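Local structure of glycosyl hydrolases family 2, sugar binding domain protein (Bacteroides uniformis str. 3978 T3 ii, 6D1P) at residues L382-I387 / V420-L425. The protein is a beta-glucuronidase of glycosyl hydrolase family 2 from a human gut bacterium, probably cleaving O-glycosidic bonds to release glucuronic acid. Numbering follows the deposited sequence.
Sequences LVWEEI and VILWGL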
loop_
_atom_site.group_PDB
_atom_site.type_symbol
_atom_site.label_atom_id
_atom_site.label_comp_id
_atom_site.label_asym_id
_atom_site.label_seq_id
_atom_site.Cartn_x
_atom_site.Cartn_y
_atom_site.Cartn_z
ATOM N N LEU A 382 27.957 12.243 -26.161
ATOM C CA LEU A 382 27.441 11.245 -27.078
ATOM C C LEU A 382 26.518 10.287 -26.321
ATOM O O LEU A 382 26.652 10.102 -25.106
ATOM C CB LEU A 382 28.597 10.502 -27.750
ATOM C CG LEU A 382 29.328 11.328 -28.814
ATOM C CD1 LEU A 382 30.702 10.777 -29.064
ATOM C CD2 LEU A 382 28.524 11.352 -30.096
ATOM N N VAL A 383 25.582 9.666 -27.051
ATOM C CA VAL A 383 24.465 8.943 -26.443
ATOM C C VAL A 383 24.279 7.564 -27.067
ATOM O O VAL A 383 24.285 7.421 -28.299
ATOM C CB VAL A 383 23.151 9.733 -26.555
ATOM C CG1 VAL A 383 21.998 8.885 -26.042
ATOM C CG2 VAL A 383 23.259 11.057 -25.793
ATOM N N TRP A 384 24.106 6.559 -26.194
ATOM C CA TRP A 384 23.565 5.238 -26.497
ATOM C C TRP A 384 22.220 5.165 -25.782
ATOM O O TRP A 384 22.161 5.274 -24.555
ATOM C CB TRP A 384 24.540 4.145 -26.023
ATOM C CG TRP A 384 24.063 2.663 -25.889
ATOM C CD1 TRP A 384 22.779 2.210 -25.753
ATOM C CD2 TRP A 384 24.901 1.482 -25.839
ATOM N NE1 TRP A 384 22.761 0.837 -25.639
ATOM C CE2 TRP A 384 24.045 0.365 -25.683
ATOM C CE3 TRP A 384 26.282 1.264 -25.915
ATOM C CZ2 TRP A 384 24.530 -0.953 -25.604
ATOM C CZ3 TRP A 384 26.760 -0.027 -25.817
ATOM C CH2 TRP A 384 25.888 -1.128 -25.674
ATOM N N GLU A 385 21.141 5.012 -26.538
ATOM C CA GLU A 385 19.812 4.881 -25.956
ATOM C C GLU A 385 19.185 3.599 -26.491
ATOM O O GLU A 385 19.261 3.332 -27.696
ATOM C CB GLU A 385 18.947 6.105 -26.297
ATOM C CG GLU A 385 17.845 6.405 -25.291
ATOM C CD GLU A 385 16.949 7.567 -25.716
ATOM O OE1 GLU A 385 16.288 8.170 -24.835
ATOM O OE2 GLU A 385 16.894 7.878 -26.936
ATOM N N GLU A 386 18.589 2.803 -25.601
ATOM C CA GLU A 386 18.059 1.482 -25.940
ATOM C C GLU A 386 16.608 1.352 -25.499
ATOM O O GLU A 386 16.129 2.103 -24.638
ATOM C CB GLU A 386 18.864 0.347 -25.283
ATOM C CG GLU A 386 18.737 0.259 -23.762
ATOM C CD GLU A 386 19.854 -0.561 -23.132
ATOM O OE1 GLU A 386 21.016 -0.492 -23.635
ATOM O OE2 GLU A 386 19.585 -1.251 -22.121
ATOM N N ILE A 387 15.922 0.362 -26.076
ATOM C CA ILE A 387 14.569 -0.006 -25.645
ATOM C C ILE A 387 14.623 -0.927 -24.432
ATOM O O ILE A 387 15.620 -1.635 -24.228
ATOM C CB ILE A 387 13.770 -0.681 -26.767
ATOM C CG1 ILE A 387 14.545 -1.861 -27.373
ATOM C CG2 ILE A 387 13.328 0.343 -27.789
ATOM C CD1 ILE A 387 13.623 -2.865 -28.082
ATOM N N VAL A 420 23.138 11.366 -30.365
ATOM C CA VAL A 420 22.805 9.946 -30.388
ATOM C C VAL A 420 23.545 9.258 -31.526
ATOM O O VAL A 420 23.357 9.597 -32.699
ATOM C CB VAL A 420 21.292 9.729 -30.529
ATOM C CG1 VAL A 420 21.013 8.261 -30.772
ATOM C CG2 VAL A 420 20.559 10.233 -29.268
ATOM N N ILE A 421 24.350 8.262 -31.183
ATOM C CA ILE A 421 25.020 7.450 -32.186
ATOM C C ILE A 421 24.634 5.978 -32.119
ATOM O O ILE A 421 24.873 5.249 -33.094
ATOM C CB ILE A 421 26.549 7.607 -32.082
ATOM C CG1 ILE A 421 27.012 7.269 -30.678
ATOM C CG2 ILE A 421 26.950 9.016 -32.396
ATOM C CD1 ILE A 421 28.472 7.159 -30.550
ATOM N N LEU A 422 24.034 5.497 -31.030
ATOM C CA LEU A 422 23.727 4.083 -30.904
ATOM C C LEU A 422 22.296 3.898 -30.440
ATOM O O LEU A 422 21.897 4.463 -29.419
ATOM C CB LEU A 422 24.686 3.386 -29.937
ATOM C CG LEU A 422 26.111 3.192 -30.458
ATOM C CD1 LEU A 422 27.040 2.769 -29.342
ATOM C CD2 LEU A 422 26.163 2.197 -31.619
ATOM N N TRP A 423 21.527 3.126 -31.212
ATOM C CA TRP A 423 20.249 2.586 -30.769
ATOM C C TRP A 423 20.488 1.191 -30.208
ATOM O O TRP A 423 20.933 0.297 -30.939
ATOM C CB TRP A 423 19.245 2.508 -31.913
ATOM C CG TRP A 423 18.930 3.788 -32.628
ATOM C CD1 TRP A 423 18.982 4.000 -33.974
ATOM C CD2 TRP A 423 18.480 5.020 -32.046
ATOM N NE1 TRP A 423 18.600 5.288 -34.265
ATOM C CE2 TRP A 423 18.284 5.933 -33.100
ATOM C CE3 TRP A 423 18.218 5.438 -30.737
ATOM C CZ2 TRP A 423 17.857 7.245 -32.884
ATOM C CZ3 TRP A 423 17.783 6.730 -30.523
ATOM C CH2 TRP A 423 17.601 7.619 -31.588
ATOM N N GLY A 424 20.200 0.998 -28.924
ATOM C CA GLY A 424 20.293 -0.326 -28.316
ATOM C C GLY A 424 18.988 -1.101 -28.449
ATOM O O GLY A 424 17.904 -0.544 -28.324
ATOM N N LEU A 425 19.108 -2.405 -28.713
ATOM C CA LEU A 425 17.921 -3.239 -28.920
ATOM C C LEU A 425 17.529 -4.067 -27.704
ATOM O O LEU A 425 16.403 -4.566 -27.659
ATOM C CB LEU A 425 18.124 -4.175 -30.115
ATOM C CG LEU A 425 18.658 -3.488 -31.380
ATOM C CD1 LEU A 425 19.011 -4.531 -32.441
ATOM C CD2 LEU A 425 17.670 -2.457 -31.929
#
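A chi1 of 164° puts Trp384 CG opposite its own amide nitrogen and sets the indole beside Leu422, whose own CG lies anti to the carbonyl carbon (chi1 -72°); Trp384 CE3 and Leu422 CD1 meet obliquely at 3.8 Å. The two residues sit on neighbouring parallel strands of the TIM barrel, 382-386 and 420-432, joined through helix 397-414 in a beta-alpha-beta unit. Between Val383 and Trp384 the register slips by one residue, a beta bulge with Ile421 as the extra residue: Val383 O takes Ile421 N at 3.0 Å and Leu422 N only weakly. Glu385 then grips the second strand through both its backbone polar atoms, its N donating to Leu422 O (3.0 Å) and its O accepting from Gly424 N (2.8 Å). Gly424 passes close to Trp384 NE1 and Glu386 CB, tightly enough to leave little room for a side chain. That NE1 also makes a weak bond to Glu386 OE1, a carboxylate held more firmly by Arg362 and His365. Were Trp384 an alanine, a gap beside Leu422 CD1 and Gly424 CA would be likely, and Glu386 OE1 would probably lose one weak donor. On the other face, which turns to helix 397-414, Val383 CG1 meets Val420 CG2, while Val420 CG1 rests over the Trp423 indole, 3.5 Å above its plane and toward the rim. The Glu385 carboxylate, hydrogen-bonded through OE2 to His414 ND1 and through OE1 to the backbone N of Gln368, lies nearly coplanar with that indole (22°), its OE2 3.9 Å from Trp423 CZ3.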